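PDB 5XU0: membrane-fusion protein from Streptococcus pneumoniae, which probably serves as the membrane-fusion component of a MacAB-like efflux pump, forming a channel for substrates exported by its membrane transporter. Local coordinates for residues 17-31 against 39-51. The protein carries 2 engineered substitutions. Numbering follows the deposited sequence.
Sequences VYFDASKGDLDEILV and EGQALVKYSSSEA
Strand 26-28 pairs antiparallel with strand 42-46, and a classic beta bulge at Asp27 and Glu28, both facing Lys45, interrupts the register. Lys45 N bonds to Glu28 O at 3.1 Å with an almost straight N-H (171°). Lys45 O accepts Asp27 N at 3.2 Å and, weakly, Glu28 N. On the Leu26-Tyr46 side of the bulge, Ser47 N donates a hydrogen bond to Asp25 O at 2.9 Å.

Tyr46 is the main side chain of the contact. Its CG lies anti to the carbonyl carbon (chi1 -65°), and the ring extends into the turn formed by residues 19-25. Lys23 CB sits over the centre of one face of the Tyr46 ring, 3.9 Å from its centroid, in a CH-pi contact. The Lys23 chain crosses the tyrosine at about a right angle, and its NZ bonds to Ala139 O. Asp25 O lies at the ring edge, in plane. Phe19 CE1 meets Tyr46 CE1 at 4.2 Å. At the far end, Tyr46 OH receives a weak bond from Asp20 N.

Further along, Ile29 CG2 packs beside Val44 CG1 at 3.6 Å. Val17 CG2 approaches the same methyl more loosely. Leu30 lays CD1 against the backbone of Ala42 and Leu43. Val31 CG2 lies near Leu43 CB.

Asp27 OD1 and Lys45 NZ are 4.2 Å apart, beyond a salt bridge, so their attraction is probably modest. Asp25 OD1 forms a salt bridge with Lys159 of the same chain. Bulged pairing and aliphatic packing thus join strand 26-28 to the middle strand of a sheet completed by 141-143. Lys23, Asp25 and Phe19 hold the Tyr46 ring just before helix 49-77.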
loop_
_atom_site.group_PDB
_atom_site.type_symbol
_atom_site.label_atom_id
_atom_site.label_comp_id
_atom_site.label_asym_id
_atom_site.label_seq_id
_atom_site.Cartn_x
_atom_site.Cartn_y
_atom_site.Cartn_z
ATOM N N VAL B 17 20.923 1.043 -5.008
ATOM C CA VAL B 17 20.528 0.740 -3.642
ATOM C C VAL B 17 19.388 1.690 -3.296
ATOM O O VAL B 17 19.541 2.924 -3.326
ATOM C CB VAL B 17 21.696 0.808 -2.638
ATOM C CG1 VAL B 17 22.869 -0.026 -3.147
ATOM C CG2 VAL B 17 22.133 2.221 -2.307
ATOM N N TYR B 18 18.220 1.100 -3.069
ATOM C CA TYR B 18 16.996 1.790 -2.700
ATOM C C TYR B 18 16.820 1.730 -1.191
ATOM O O TYR B 18 17.345 0.836 -0.523
ATOM C CB TYR B 18 15.771 1.157 -3.372
ATOM C CG TYR B 18 15.901 0.873 -4.857
ATOM C CD1 TYR B 18 15.665 1.865 -5.798
ATOM C CD2 TYR B 18 16.228 -0.397 -5.318
ATOM C CE1 TYR B 18 15.763 1.602 -7.152
ATOM C CE2 TYR B 18 16.328 -0.667 -6.673
ATOM C CZ TYR B 18 16.097 0.335 -7.584
ATOM O OH TYR B 18 16.197 0.076 -8.936
ATOM N N PHE B 19 16.063 2.684 -0.662
ATOM C CA PHE B 19 15.771 2.698 0.764
ATOM C C PHE B 19 14.994 1.448 1.164
ATOM O O PHE B 19 14.186 0.916 0.397
ATOM C CB PHE B 19 14.979 3.953 1.127
ATOM C CG PHE B 19 14.712 4.097 2.596
ATOM C CD1 PHE B 19 15.670 4.636 3.438
ATOM C CD2 PHE B 19 13.503 3.693 3.137
ATOM C CE1 PHE B 19 15.428 4.769 4.791
ATOM C CE2 PHE B 19 13.254 3.822 4.489
ATOM C CZ PHE B 19 14.218 4.362 5.317
ATOM N N ASP B 20 15.250 0.976 2.383
ATOM C CA ASP B 20 14.579 -0.207 2.921
ATOM C C ASP B 20 14.159 0.094 4.353
ATOM O O ASP B 20 15.004 0.140 5.253
ATOM C CB ASP B 20 15.488 -1.434 2.863
ATOM C CG ASP B 20 14.743 -2.730 3.127
ATOM O OD1 ASP B 20 13.587 -2.677 3.603
ATOM O OD2 ASP B 20 15.319 -3.806 2.867
ATOM N N ALA B 21 12.855 0.297 4.559
ATOM C CA ALA B 21 12.336 0.575 5.894
ATOM C C ALA B 21 12.529 -0.607 6.836
ATOM O O ALA B 21 12.741 -0.411 8.038
ATOM C CB ALA B 21 10.857 0.938 5.810
ATOM N N SER B 22 12.459 -1.833 6.312
ATOM C CA SER B 22 12.635 -3.024 7.134
ATOM C C SER B 22 14.040 -3.142 7.708
ATOM O O SER B 22 14.272 -4.008 8.558
ATOM C CB SER B 22 12.299 -4.273 6.320
ATOM O OG SER B 22 13.408 -4.690 5.543
ATOM N N LYS B 23 14.979 -2.309 7.263
ATOM C CA LYS B 23 16.296 -2.236 7.874
ATOM C C LYS B 23 16.388 -1.146 8.933
ATOM O O LYS B 23 17.390 -1.086 9.649
ATOM C CB LYS B 23 17.369 -2.016 6.800
ATOM C CG LYS B 23 17.434 -3.143 5.775
ATOM C CD LYS B 23 18.795 -3.231 5.099
ATOM C CE LYS B 23 18.879 -4.464 4.206
ATOM N NZ LYS B 23 20.277 -4.949 4.025
ATOM N N GLY B 24 15.373 -0.293 9.052
ATOM C CA GLY B 24 15.316 0.647 10.154
ATOM C C GLY B 24 15.418 2.110 9.772
ATOM O O GLY B 24 14.502 2.667 9.158
ATOM N N ASP B 25 16.528 2.744 10.150
ATOM C CA ASP B 25 16.755 4.163 9.920
ATOM C C ASP B 25 18.144 4.372 9.333
ATOM O O ASP B 25 19.071 3.606 9.608
ATOM C CB ASP B 25 16.618 4.970 11.219
ATOM C CG ASP B 25 15.188 5.046 11.711
ATOM O OD1 ASP B 25 14.263 4.960 10.876
ATOM O OD2 ASP B 25 14.988 5.188 12.937
ATOM N N LEU B 26 18.282 5.424 8.530
ATOM C CA LEU B 26 19.547 5.742 7.881
ATOM C C LEU B 26 20.390 6.650 8.768
ATOM O O LEU B 26 19.884 7.612 9.353
ATOM C CB LEU B 26 19.303 6.419 6.529
ATOM C CG LEU B 26 20.455 7.199 5.880
ATOM C CD1 LEU B 26 21.682 6.323 5.647
ATOM C CD2 LEU B 26 20.003 7.860 4.589
ATOM N N ASP B 27 21.683 6.334 8.864
ATOM C CA ASP B 27 22.628 7.197 9.559
ATOM C C ASP B 27 23.389 8.056 8.558
ATOM O O ASP B 27 23.132 9.259 8.438
ATOM C CB ASP B 27 23.605 6.370 10.398
ATOM C CG ASP B 27 24.503 7.233 11.261
ATOM O OD1 ASP B 27 25.516 6.716 11.777
ATOM O OD2 ASP B 27 24.196 8.433 11.423
ATOM N N GLU B 28 24.330 7.443 7.839
ATOM C CA GLU B 28 25.095 8.117 6.799
ATOM C C GLU B 28 25.117 7.269 5.533
ATOM O O GLU B 28 24.867 6.061 5.563
ATOM C CB GLU B 28 26.542 8.388 7.238
ATOM C CG GLU B 28 26.703 9.042 8.594
ATOM C CD GLU B 28 28.154 9.076 9.027
ATOM O OE1 GLU B 28 29.030 9.077 8.135
ATOM O OE2 GLU B 28 28.425 9.089 10.248
ATOM N N ILE B 29 25.448 7.920 4.417
ATOM C CA ILE B 29 25.628 7.233 3.144
ATOM C C ILE B 29 27.101 7.146 2.722
ATOM O O ILE B 29 27.427 6.379 1.809
ATOM C CB ILE B 29 24.754 7.890 2.047
ATOM C CG1 ILE B 29 23.304 8.005 2.514
ATOM C CG2 ILE B 29 24.820 7.158 0.731
ATOM C CD1 ILE B 29 22.349 8.390 1.414
ATOM N N LEU B 30 27.995 7.883 3.376
ATOM C CA LEU B 30 29.440 7.649 3.346
ATOM C C LEU B 30 30.043 7.545 1.939
ATOM O O LEU B 30 31.181 7.082 1.797
ATOM C CB LEU B 30 29.803 6.405 4.187
ATOM C CG LEU B 30 29.300 4.978 3.910
ATOM C CD1 LEU B 30 29.977 4.353 2.708
ATOM C CD2 LEU B 30 29.467 4.106 5.146
ATOM N N VAL B 31 29.326 7.960 0.898
ATOM C CA VAL B 31 29.904 8.109 -0.437
ATOM C C VAL B 31 29.355 9.385 -1.055
ATOM O O VAL B 31 28.185 9.733 -0.855
ATOM C CB VAL B 31 29.620 6.900 -1.359
ATOM C CG1 VAL B 31 30.504 5.713 -0.989
ATOM C CG2 VAL B 31 28.146 6.529 -1.333
ATOM N N GLU B 39 34.271 -3.670 -5.482
ATOM C CA GLU B 39 33.394 -4.726 -4.998
ATOM C C GLU B 39 33.689 -5.057 -3.544
ATOM O O GLU B 39 34.796 -5.485 -3.205
ATOM C CB GLU B 39 33.568 -5.965 -5.877
ATOM C CG GLU B 39 32.860 -7.207 -5.381
ATOM C CD GLU B 39 32.901 -8.327 -6.402
ATOM O OE1 GLU B 39 33.169 -8.040 -7.589
ATOM O OE2 GLU B 39 32.669 -9.493 -6.019
ATOM N N GLY B 40 32.694 -4.840 -2.681
ATOM C CA GLY B 40 32.795 -5.109 -1.262
ATOM C C GLY B 40 32.692 -3.870 -0.393
ATOM O O GLY B 40 32.303 -3.977 0.778
ATOM N N GLN B 41 33.026 -2.702 -0.939
ATOM C CA GLN B 41 33.008 -1.475 -0.152
ATOM C C GLN B 41 31.590 -1.127 0.279
ATOM O O GLN B 41 30.637 -1.266 -0.491
ATOM C CB GLN B 41 33.605 -0.314 -0.952
ATOM C CG GLN B 41 33.543 1.021 -0.216
ATOM C CD GLN B 41 34.173 2.161 -0.986
ATOM O OE1 GLN B 41 34.817 1.952 -2.013
ATOM N NE2 GLN B 41 33.992 3.380 -0.488
ATOM N N ALA B 42 31.452 -0.680 1.524
ATOM C CA ALA B 42 30.165 -0.213 2.016
ATOM C C ALA B 42 29.763 1.076 1.311
ATOM O O ALA B 42 30.610 1.883 0.920
ATOM C CB ALA B 42 30.224 0.009 3.528
ATOM N N LEU B 43 28.448 1.264 1.132
ATOM C CA LEU B 43 27.926 2.496 0.547
ATOM C C LEU B 43 26.753 3.102 1.296
ATOM O O LEU B 43 26.375 4.230 0.975
ATOM C CB LEU B 43 27.486 2.293 -0.911
ATOM C CG LEU B 43 28.380 1.559 -1.897
ATOM C CD1 LEU B 43 28.030 0.110 -1.814
ATOM C CD2 LEU B 43 28.182 2.096 -3.301
ATOM N N VAL B 44 26.134 2.391 2.232
ATOM C CA VAL B 44 25.163 2.987 3.147
ATOM C C VAL B 44 25.274 2.253 4.473
ATOM O O VAL B 44 25.494 1.038 4.507
ATOM C CB VAL B 44 23.703 2.933 2.624
ATOM C CG1 VAL B 44 23.447 3.921 1.487
ATOM C CG2 VAL B 44 23.341 1.546 2.197
ATOM N N LYS B 45 25.118 2.994 5.566
ATOM C CA LYS B 45 25.089 2.423 6.905
ATOM C C LYS B 45 23.808 2.871 7.589
ATOM O O LYS B 45 23.606 4.070 7.812
ATOM C CB LYS B 45 26.314 2.842 7.720
ATOM C CG LYS B 45 26.120 2.759 9.233
ATOM C CD LYS B 45 26.667 1.457 9.801
ATOM C CE LYS B 45 26.434 1.370 11.300
ATOM N NZ LYS B 45 26.643 2.688 11.964
ATOM N N TYR B 46 22.938 1.913 7.894
ATOM C CA TYR B 46 21.804 2.178 8.760
ATOM C C TYR B 46 22.255 2.168 10.221
ATOM O O TYR B 46 23.315 1.638 10.564
ATOM C CB TYR B 46 20.700 1.141 8.542
ATOM C CG TYR B 46 20.054 1.142 7.170
ATOM C CD1 TYR B 46 18.902 1.881 6.922
ATOM C CD2 TYR B 46 20.577 0.381 6.133
ATOM C CE1 TYR B 46 18.300 1.875 5.671
ATOM C CE2 TYR B 46 19.983 0.368 4.881
ATOM C CZ TYR B 46 18.845 1.116 4.656
ATOM O OH TYR B 46 18.252 1.104 3.413
ATOM N N SER B 47 21.437 2.764 11.087
ATOM C CA SER B 47 21.769 2.837 12.506
ATOM C C SER B 47 21.648 1.459 13.143
ATOM O O SER B 47 20.548 0.906 13.234
ATOM C CB SER B 47 20.858 3.833 13.218
ATOM O OG SER B 47 20.872 3.611 14.619
ATOM N N SER B 48 22.773 0.921 13.614
ATOM C CA SER B 48 22.870 -0.464 14.057
ATOM C C SER B 48 22.556 -0.655 15.544
ATOM O O SER B 48 22.963 -1.669 16.122
ATOM C CB SER B 48 24.266 -1.005 13.746
ATOM O OG SER B 48 25.261 -0.045 14.064
ATOM N N SER B 49 21.832 0.276 16.166
ATOM C CA SER B 49 21.563 0.209 17.600
ATOM C C SER B 49 20.756 -1.027 17.985
ATOM O O SER B 49 21.246 -1.895 18.721
ATOM C CB SER B 49 20.828 1.470 18.061
ATOM O OG SER B 49 21.673 2.604 18.010
ATOM N N GLU B 50 19.512 -1.109 17.500
ATOM C CA GLU B 50 18.645 -2.232 17.846
ATOM C C GLU B 50 19.289 -3.565 17.493
ATOM O O GLU B 50 19.178 -4.537 18.246
ATOM C CB GLU B 50 17.295 -2.097 17.141
ATOM C CG GLU B 50 16.489 -0.874 17.540
ATOM C CD GLU B 50 15.147 -0.817 16.837
ATOM O OE1 GLU B 50 14.433 0.198 16.983
ATOM O OE2 GLU B 50 14.806 -1.793 16.135
ATOM N N ALA B 51 19.967 -3.629 16.347
ATOM C CA ALA B 51 20.650 -4.861 15.969
ATOM C C ALA B 51 21.740 -5.210 16.973
ATOM O O ALA B 51 21.926 -6.385 17.318
ATOM C CB ALA B 51 21.227 -4.726 14.561
#